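PDB 4WUT: ABC transporter substrate binding protein (Ribose) from Agrobacterium vitis, which binds a sugar, here beta-D-fucopyranose, and probably delivers it to an ABC transporter for uptake. Local coordinates for residues 218-223 and 245-250; 261-266 and 293-298. All coordinates share one frame; numbering follows the deposited sequence.

Contact 1. Residues 218-223 and 245-250; sequences ANEPTA and DGNQDL. With FCB (beta-D-fucopyranose), chain E.
Two strand-to-helix turns of the periplasmic binding protein fold, each closed by an asparagine N-cap, meet in the wall of the sugar pocket through E220 and D245. D245 OD2 lies 2.9 Å from E220 N and accepts a hydrogen bond from the anomeric hydroxyl, FCB O1, at 2.5 Å. From the other turn, N219 ND2 donates to FCB O4 over 3.1 Å; S193 OG is its second partner. The amide oxygen of N219 is the acceptor: T222 N and T222 OG1 reach OD1 from opposite faces of its plane, which helps fix the amide with ND2 facing the sugar. E220 is extended, CG anti to the backbone N (chi1 -180°), and its side chain crosses that of N247 at about a right angle, with OE2 3.4 Å from N247 CB and the carboxylate and amide planes 38° apart. Y313 OH and T36 OG1 bond to OE2, while F37 N holds OE1. N247 OD1 caps its own helix at L250 N (3.0 Å, 167°). Farther from the sugar, A223 CB rests on L250 CD2 at 3.7 Å. Several donors probably stabilise buried E220 as the anion, while the N219 amide and D245 carboxylate meet different hydroxyls of the sugar.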
ATOM      1  N   ALA A 218      -9.099  -1.323   1.651  1.00  7.26           N
ATOM      2  CA  ALA A 218      -8.108  -0.319   1.299  1.00  9.19           C
ATOM      3  C   ALA A 218      -6.688  -0.791   1.039  1.00  8.13           C
ATOM      4  O   ALA A 218      -5.810   0.018   0.746  1.00  9.78           O
ATOM      5  CB  ALA A 218      -8.117   0.793   2.352  1.00  9.00           C
ATOM      6  N   ASN A 219      -6.425  -2.083   1.184  1.00  7.30           N
ATOM      7  CA  ASN A 219      -5.160  -2.650   0.748  1.00  7.32           C
ATOM      8  C   ASN A 219      -5.313  -4.128   0.386  1.00  8.53           C
ATOM      9  O   ASN A 219      -6.398  -4.710   0.514  1.00  7.52           O
ATOM     10  CB  ASN A 219      -4.028  -2.425   1.768  1.00  9.03           C
ATOM     11  CG  ASN A 219      -4.047  -3.402   2.936  1.00  9.57           C
ATOM     12  OD1 ASN A 219      -5.040  -4.063   3.238  1.00  9.24           O
ATOM     13  ND2 ASN A 219      -2.920  -3.474   3.627  1.00  8.87           N
ATOM     14  N   GLU A 220      -4.216  -4.708  -0.058  1.00  9.80           N
ATOM     15  CA  GLU A 220      -4.237  -6.050  -0.633  1.00 10.22           C
ATOM     16  C   GLU A 220      -4.885  -7.113   0.284  1.00 10.49           C
ATOM     17  O   GLU A 220      -5.896  -7.730  -0.089  1.00  8.82           O
ATOM     18  CB  GLU A 220      -2.835  -6.465  -1.102  1.00  9.41           C
ATOM     19  CG  GLU A 220      -2.788  -7.862  -1.717  1.00 11.02           C
ATOM     20  CD  GLU A 220      -1.356  -8.308  -2.001  1.00 16.35           C
ATOM     21  OE1 GLU A 220      -0.595  -8.547  -1.035  1.00 17.03           O
ATOM     22  OE2 GLU A 220      -0.968  -8.394  -3.180  1.00 16.64           O
ATOM     23  N   PRO A 221      -4.331  -7.332   1.490  1.00  8.29           N
ATOM     24  CA  PRO A 221      -4.936  -8.394   2.293  1.00  9.57           C
ATOM     25  C   PRO A 221      -6.363  -8.064   2.735  1.00  9.20           C
ATOM     26  O   PRO A 221      -7.196  -8.958   2.898  1.00  9.32           O
ATOM     27  CB  PRO A 221      -4.009  -8.495   3.502  1.00  9.46           C
ATOM     28  CG  PRO A 221      -3.331  -7.140   3.564  1.00 10.22           C
ATOM     29  CD  PRO A 221      -3.126  -6.796   2.134  1.00  9.35           C
ATOM     30  N   THR A 222      -6.660  -6.792   2.925  1.00  7.78           N
ATOM     31  CA  THR A 222      -7.975  -6.412   3.404  1.00  8.34           C
ATOM     32  C   THR A 222      -8.980  -6.676   2.291  1.00  8.31           C
ATOM     33  O   THR A 222     -10.069  -7.185   2.536  1.00  9.32           O
ATOM     34  CB  THR A 222      -8.014  -4.946   3.869  1.00  7.33           C
ATOM     35  OG1 THR A 222      -7.032  -4.725   4.893  1.00  8.97           O
ATOM     36  CG2 THR A 222      -9.355  -4.573   4.367  1.00  9.25           C
ATOM     37  N   ALA A 223      -8.597  -6.318   1.070  1.00  6.75           N
ATOM     38  CA  ALA A 223      -9.509  -6.500  -0.055  1.00  7.84           C
ATOM     39  C   ALA A 223      -9.720  -7.962  -0.379  1.00  7.87           C
ATOM     40  O   ALA A 223     -10.815  -8.355  -0.807  1.00  9.16           O
ATOM     41  CB  ALA A 223      -8.969  -5.747  -1.266  1.00  9.53           C
ATOM     42  N   ASP A 245      -4.927  -2.930  -4.948  1.00 11.65           N
ATOM     43  CA  ASP A 245      -3.844  -3.811  -5.299  1.00 11.46           C
ATOM     44  C   ASP A 245      -4.274  -4.879  -6.315  1.00 13.78           C
ATOM     45  O   ASP A 245      -5.436  -4.932  -6.713  1.00 13.48           O
ATOM     46  CB  ASP A 245      -3.138  -4.344  -4.046  1.00  8.88           C
ATOM     47  CG  ASP A 245      -2.507  -3.231  -3.235  1.00  9.48           C
ATOM     48  OD1 ASP A 245      -1.820  -2.388  -3.851  1.00 10.84           O
ATOM     49  OD2 ASP A 245      -2.720  -3.174  -2.015  1.00 10.53           O
ATOM     50  N   GLY A 246      -3.325  -5.681  -6.772  1.00 11.94           N
ATOM     51  CA  GLY A 246      -3.501  -6.370  -8.029  1.00 14.19           C
ATOM     52  C   GLY A 246      -2.905  -7.755  -8.128  1.00 14.66           C
ATOM     53  O   GLY A 246      -2.413  -8.133  -9.187  1.00 15.27           O
ATOM     54  N   ASN A 247      -2.935  -8.522  -7.039  1.00 13.49           N
ATOM     55  CA  ASN A 247      -2.424  -9.880  -7.143  1.00 12.58           C
ATOM     56  C   ASN A 247      -3.425 -10.809  -7.824  1.00 15.18           C
ATOM     57  O   ASN A 247      -4.473 -10.367  -8.279  1.00 14.36           O
ATOM     58  CB  ASN A 247      -2.018 -10.407  -5.765  1.00 14.06           C
ATOM     59  CG  ASN A 247      -3.177 -10.928  -4.964  1.00 13.26           C
ATOM     60  OD1 ASN A 247      -4.343 -10.607  -5.196  1.00 14.33           O
ATOM     61  ND2 ASN A 247      -2.848 -11.735  -3.953  1.00 18.88           N
ATOM     62  N   GLN A 248      -3.107 -12.094  -7.876  1.00 14.63           N
ATOM     63  CA  GLN A 248      -3.966 -13.054  -8.583  1.00 18.51           C
ATOM     64  C   GLN A 248      -5.386 -13.120  -7.993  1.00 18.86           C
ATOM     65  O   GLN A 248      -6.371 -13.160  -8.733  1.00 19.13           O
ATOM     66  CB  GLN A 248      -3.319 -14.439  -8.590  1.00 23.92           C
ATOM     67  CG  GLN A 248      -1.992 -14.505  -9.339  1.00 33.67           C
ATOM     68  CD  GLN A 248      -2.096 -14.029 -10.776  1.00 38.98           C
ATOM     69  OE1 GLN A 248      -2.961 -14.482 -11.541  1.00 39.10           O
ATOM     70  NE2 GLN A 248      -1.208 -13.115 -11.157  1.00 35.45           N
ATOM     71  N   ASP A 249      -5.516 -13.119  -6.670  1.00 17.23           N
ATOM     72  CA  ASP A 249      -6.847 -13.203  -6.065  1.00 15.21           C
ATOM     73  C   ASP A 249      -7.707 -12.004  -6.472  1.00 15.73           C
ATOM     74  O   ASP A 249      -8.890 -12.131  -6.746  1.00 13.68           O
ATOM     75  CB  ASP A 249      -6.780 -13.216  -4.536  1.00 15.29           C
ATOM     76  CG  ASP A 249      -5.983 -14.372  -3.985  1.00 23.88           C
ATOM     77  OD1 ASP A 249      -6.574 -15.437  -3.768  1.00 28.13           O
ATOM     78  OD2 ASP A 249      -4.772 -14.208  -3.733  1.00 28.29           O
ATOM     79  N   LEU A 250      -7.124 -10.819  -6.427  1.00 13.44           N
ATOM     80  CA  LEU A 250      -7.862  -9.608  -6.750  1.00 12.85           C
ATOM     81  C   LEU A 250      -8.204  -9.539  -8.243  1.00 13.13           C
ATOM     82  O   LEU A 250      -9.312  -9.137  -8.613  1.00 13.35           O
ATOM     83  CB  LEU A 250      -7.087  -8.377  -6.272  1.00 12.96           C
ATOM     84  CG  LEU A 250      -6.960  -8.330  -4.741  1.00 12.25           C
ATOM     85  CD1 LEU A 250      -5.941  -7.297  -4.288  1.00 15.19           C
ATOM     86  CD2 LEU A 250      -8.316  -8.041  -4.149  1.00 13.78           C
TER
HETATM   87  C1  FCB E 404      -0.460  -1.779  -0.066  1.00  6.39           C
HETATM   88  C2  FCB E 404      -0.022  -0.632   0.835  1.00 12.22           C
HETATM   89  C3  FCB E 404       1.103  -0.993   1.641  1.00 13.19           C
HETATM   90  C4  FCB E 404       0.824  -2.309   2.416  1.00 13.17           C
HETATM   91  C5  FCB E 404       0.366  -3.331   1.339  1.00 12.00           C
HETATM   92  C6  FCB E 404       0.041  -4.726   1.949  1.00 13.06           C
HETATM   93  O1  FCB E 404      -1.680  -1.434  -0.527  1.00 10.01           O
HETATM   94  O2  FCB E 404       0.359   0.456  -0.052  1.00 11.33           O
HETATM   95  O3  FCB E 404       1.326   0.109   2.558  1.00 13.33           O
HETATM   96  O4  FCB E 404      -0.165  -2.110   3.457  1.00 15.67           O
HETATM   97  O5  FCB E 404      -0.778  -2.904   0.740  1.00 14.30           O

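Contact 2. Residues 261-266 and 293-298; sequences ATVVQG and TGVVVV. With FCB (beta-D-fucopyranose), chain E.
Four backbone hydrogen bonds join 261-266 to 293-298, in two reciprocal pairs. T262 N donates to V298 O and V298 N returns a bond of 2.8 Å to T262 O; V264 and V296 exchange bonds in the same way, V264 N reaching V296 O at 167°. V263 and V297 form the non-hydrogen-bonded pair between them. CA-H...O contacts supplement this ladder, among them A261 CA to V298 O at 3.2 Å. Strand 290-298 lies between 127-130, to which it runs parallel, and 261-265, the antiparallel step in an otherwise parallel strand order. Apolar contacts divide between the two faces of the sheet. V263 and V297 point to one, where V263 CG2 meets V297 CG2 at 4.3 Å and helix 133-148 packs over them. V264 and V298 share the other: each CG2 stands anti to its own carbonyl carbon, and the two methyls press together at a tight 3.5 Å. Polar contacts gather toward G266, where a water accepts from G266 N, donates to G294 O at 2.6 Å and bonds to T293 OG1. Q265 extends to the sugar, NE2 donating to FCB O2 (3.1 Å, 167°) and bonding D245 OD1, while T131 OG1 holds Q265 OE1.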
ATOM      1  N   ALA A 261     -13.971  -2.865  -9.030  1.00 12.99           N
ATOM      2  CA  ALA A 261     -12.689  -2.274  -9.408  1.00 12.87           C
ATOM      3  C   ALA A 261     -11.670  -2.545  -8.334  1.00 14.50           C
ATOM      4  O   ALA A 261     -12.026  -2.804  -7.174  1.00 12.71           O
ATOM      5  CB  ALA A 261     -12.823  -0.775  -9.637  1.00 16.07           C
ATOM      6  N   THR A 262     -10.403  -2.505  -8.719  1.00 12.01           N
ATOM      7  CA  THR A 262      -9.337  -2.445  -7.730  1.00 11.27           C
ATOM      8  C   THR A 262      -8.311  -1.414  -8.195  1.00 12.01           C
ATOM      9  O   THR A 262      -7.999  -1.352  -9.383  1.00 12.67           O
ATOM     10  CB  THR A 262      -8.725  -3.853  -7.455  1.00 13.86           C
ATOM     11  OG1 THR A 262      -7.842  -3.783  -6.324  1.00 13.35           O
ATOM     12  CG2 THR A 262      -7.983  -4.393  -8.645  1.00 14.26           C
ATOM     13  N   VAL A 263      -7.813  -0.598  -7.250  1.00 10.78           N
ATOM     14  CA  VAL A 263      -6.865   0.463  -7.563  1.00 12.17           C
ATOM     15  C   VAL A 263      -5.461  -0.112  -7.391  1.00 11.15           C
ATOM     16  O   VAL A 263      -5.062  -0.486  -6.275  1.00 10.92           O
ATOM     17  CB  VAL A 263      -7.066   1.701  -6.646  1.00 12.18           C
ATOM     18  CG1 VAL A 263      -6.108   2.820  -7.004  1.00 12.68           C
ATOM     19  CG2 VAL A 263      -8.519   2.189  -6.689  1.00 14.68           C
ATOM     20  N   VAL A 264      -4.708  -0.150  -8.474  1.00 12.53           N
ATOM     21  CA  VAL A 264      -3.446  -0.855  -8.513  1.00 12.56           C
ATOM     22  C   VAL A 264      -2.291   0.132  -8.590  1.00 12.69           C
ATOM     23  O   VAL A 264      -2.280   1.050  -9.413  1.00 13.55           O
ATOM     24  CB  VAL A 264      -3.391  -1.848  -9.704  1.00 12.99           C
ATOM     25  CG1 VAL A 264      -2.122  -2.686  -9.642  1.00 14.92           C
ATOM     26  CG2 VAL A 264      -4.630  -2.752  -9.695  1.00 11.82           C
ATOM     27  N   GLN A 265      -1.310  -0.097  -7.721  1.00 12.47           N
ATOM     28  CA  GLN A 265      -0.145   0.768  -7.549  1.00 10.95           C
ATOM     29  C   GLN A 265       1.066   0.303  -8.363  1.00 12.03           C
ATOM     30  O   GLN A 265       1.055  -0.759  -8.978  1.00 14.79           O
ATOM     31  CB  GLN A 265       0.245   0.825  -6.070  1.00 10.40           C
ATOM     32  CG  GLN A 265      -0.876   1.124  -5.139  1.00 10.76           C
ATOM     33  CD  GLN A 265      -0.378   1.175  -3.721  1.00  9.28           C
ATOM     34  OE1 GLN A 265       0.230   2.162  -3.299  1.00 10.97           O
ATOM     35  NE2 GLN A 265      -0.577   0.107  -2.998  1.00 10.10           N
ATOM     36  N   GLY A 266       2.112   1.121  -8.382  1.00 12.77           N
ATOM     37  CA  GLY A 266       3.351   0.773  -9.060  1.00 17.50           C
ATOM     38  C   GLY A 266       4.318   0.084  -8.116  1.00 14.20           C
ATOM     39  O   GLY A 266       5.410   0.591  -7.811  1.00 14.26           O
ATOM     40  N   THR A 293       4.576   7.079  -8.201  1.00 15.76           N
ATOM     41  CA  THR A 293       4.767   5.798  -8.883  1.00 15.01           C
ATOM     42  C   THR A 293       3.506   5.336  -9.617  1.00 20.40           C
ATOM     43  O   THR A 293       3.496   4.269 -10.227  1.00 18.94           O
ATOM     44  CB  THR A 293       5.282   4.709  -7.918  1.00 15.61           C
ATOM     45  OG1 THR A 293       4.576   4.789  -6.672  1.00 15.42           O
ATOM     46  CG2 THR A 293       6.781   4.901  -7.633  1.00 16.20           C
ATOM     47  N   GLY A 294       2.455   6.151  -9.559  1.00 17.07           N
ATOM     48  CA  GLY A 294       1.313   6.023 -10.448  1.00 16.03           C
ATOM     49  C   GLY A 294       0.233   5.075  -9.964  1.00 18.00           C
ATOM     50  O   GLY A 294       0.444   4.312  -9.052  1.00 17.14           O
ATOM     51  N   VAL A 295      -0.930   5.118 -10.613  1.00 18.55           N
ATOM     52  CA  VAL A 295      -2.008   4.203 -10.295  1.00 17.47           C
ATOM     53  C   VAL A 295      -2.813   3.909 -11.539  1.00 15.51           C
ATOM     54  O   VAL A 295      -2.875   4.723 -12.478  1.00 16.87           O
ATOM     55  CB  VAL A 295      -2.985   4.759  -9.229  1.00 26.59           C
ATOM     56  CG1 VAL A 295      -2.364   4.691  -7.863  1.00 30.31           C
ATOM     57  CG2 VAL A 295      -3.421   6.179  -9.590  1.00 32.88           C
ATOM     58  N   VAL A 296      -3.428   2.736 -11.536  1.00 16.82           N
ATOM     59  CA  VAL A 296      -4.392   2.356 -12.550  1.00 18.72           C
ATOM     60  C   VAL A 296      -5.613   1.767 -11.852  1.00 18.76           C
ATOM     61  O   VAL A 296      -5.492   0.867 -11.016  1.00 17.70           O
ATOM     62  CB  VAL A 296      -3.804   1.310 -13.503  1.00 17.16           C
ATOM     63  CG1 VAL A 296      -4.827   0.935 -14.604  1.00 22.89           C
ATOM     64  CG2 VAL A 296      -2.521   1.823 -14.122  1.00 25.68           C
ATOM     65  N   VAL A 297      -6.795   2.281 -12.180  1.00 16.16           N
ATOM     66  CA  VAL A 297      -8.029   1.693 -11.678  1.00 15.84           C
ATOM     67  C   VAL A 297      -8.397   0.572 -12.623  1.00 16.23           C
ATOM     68  O   VAL A 297      -8.749   0.809 -13.779  1.00 16.93           O
ATOM     69  CB  VAL A 297      -9.169   2.723 -11.587  1.00 17.40           C
ATOM     70  CG1 VAL A 297     -10.451   2.053 -11.119  1.00 20.07           C
ATOM     71  CG2 VAL A 297      -8.779   3.850 -10.618  1.00 18.29           C
ATOM     72  N   VAL A 298      -8.307  -0.650 -12.119  1.00 15.53           N
ATOM     73  CA  VAL A 298      -8.497  -1.844 -12.922  1.00 15.99           C
ATOM     74  C   VAL A 298      -9.913  -2.380 -12.732  1.00 16.05           C
ATOM     75  O   VAL A 298     -10.360  -2.608 -11.601  1.00 15.62           O
ATOM     76  CB  VAL A 298      -7.488  -2.944 -12.522  1.00 15.90           C
ATOM     77  CG1 VAL A 298      -7.840  -4.238 -13.203  1.00 16.49           C
ATOM     78  CG2 VAL A 298      -6.063  -2.546 -12.860  1.00 16.01           C
TER
HETATM   79  C1  FCB E 404      -0.460  -1.779  -0.066  1.00  6.39           C
HETATM   80  C2  FCB E 404      -0.022  -0.632   0.835  1.00 12.22           C
HETATM   81  C3  FCB E 404       1.103  -0.993   1.641  1.00 13.19           C
HETATM   82  C4  FCB E 404       0.824  -2.309   2.416  1.00 13.17           C
HETATM   83  C5  FCB E 404       0.366  -3.331   1.339  1.00 12.00           C
HETATM   84  C6  FCB E 404       0.041  -4.726   1.949  1.00 13.06           C
HETATM   85  O1  FCB E 404      -1.680  -1.434  -0.527  1.00 10.01           O
HETATM   86  O2  FCB E 404       0.359   0.456  -0.052  1.00 11.33           O
HETATM   87  O3  FCB E 404       1.326   0.109   2.558  1.00 13.33           O
HETATM   88  O4  FCB E 404      -0.165  -2.110   3.457  1.00 15.67           O
HETATM   89  O5  FCB E 404      -0.778  -2.904   0.740  1.00 14.30           O
HETATM   90  O   HOH W   1       2.105   3.663  -7.105  1.00 12.34           O

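Overall arrangement
Both contacts are buried and both reach the sugar, but contact 1 joins loops and helix starts at the ends of parallel strands, whereas contact 2 joins two strands within the sheet itself. Side-chain polar groups and helix caps dominate the first; backbone pairing and valine packing dominate the second, where G294 and V295 to V297 are partly exposed. Their centres lie about 11 Å apart, and they touch directly: D245 N lies 2.8 Å from V263 O, and D245 O lies 2.7 Å from T262 OG1, both probable hydrogen bonds. D245, just past the end of strand 240-244, is thus tied through its backbone to strand 261-265 while its carboxylate turns to the sugar. Contact 1 supplies two of the ligand's polar partners, contact 2 one.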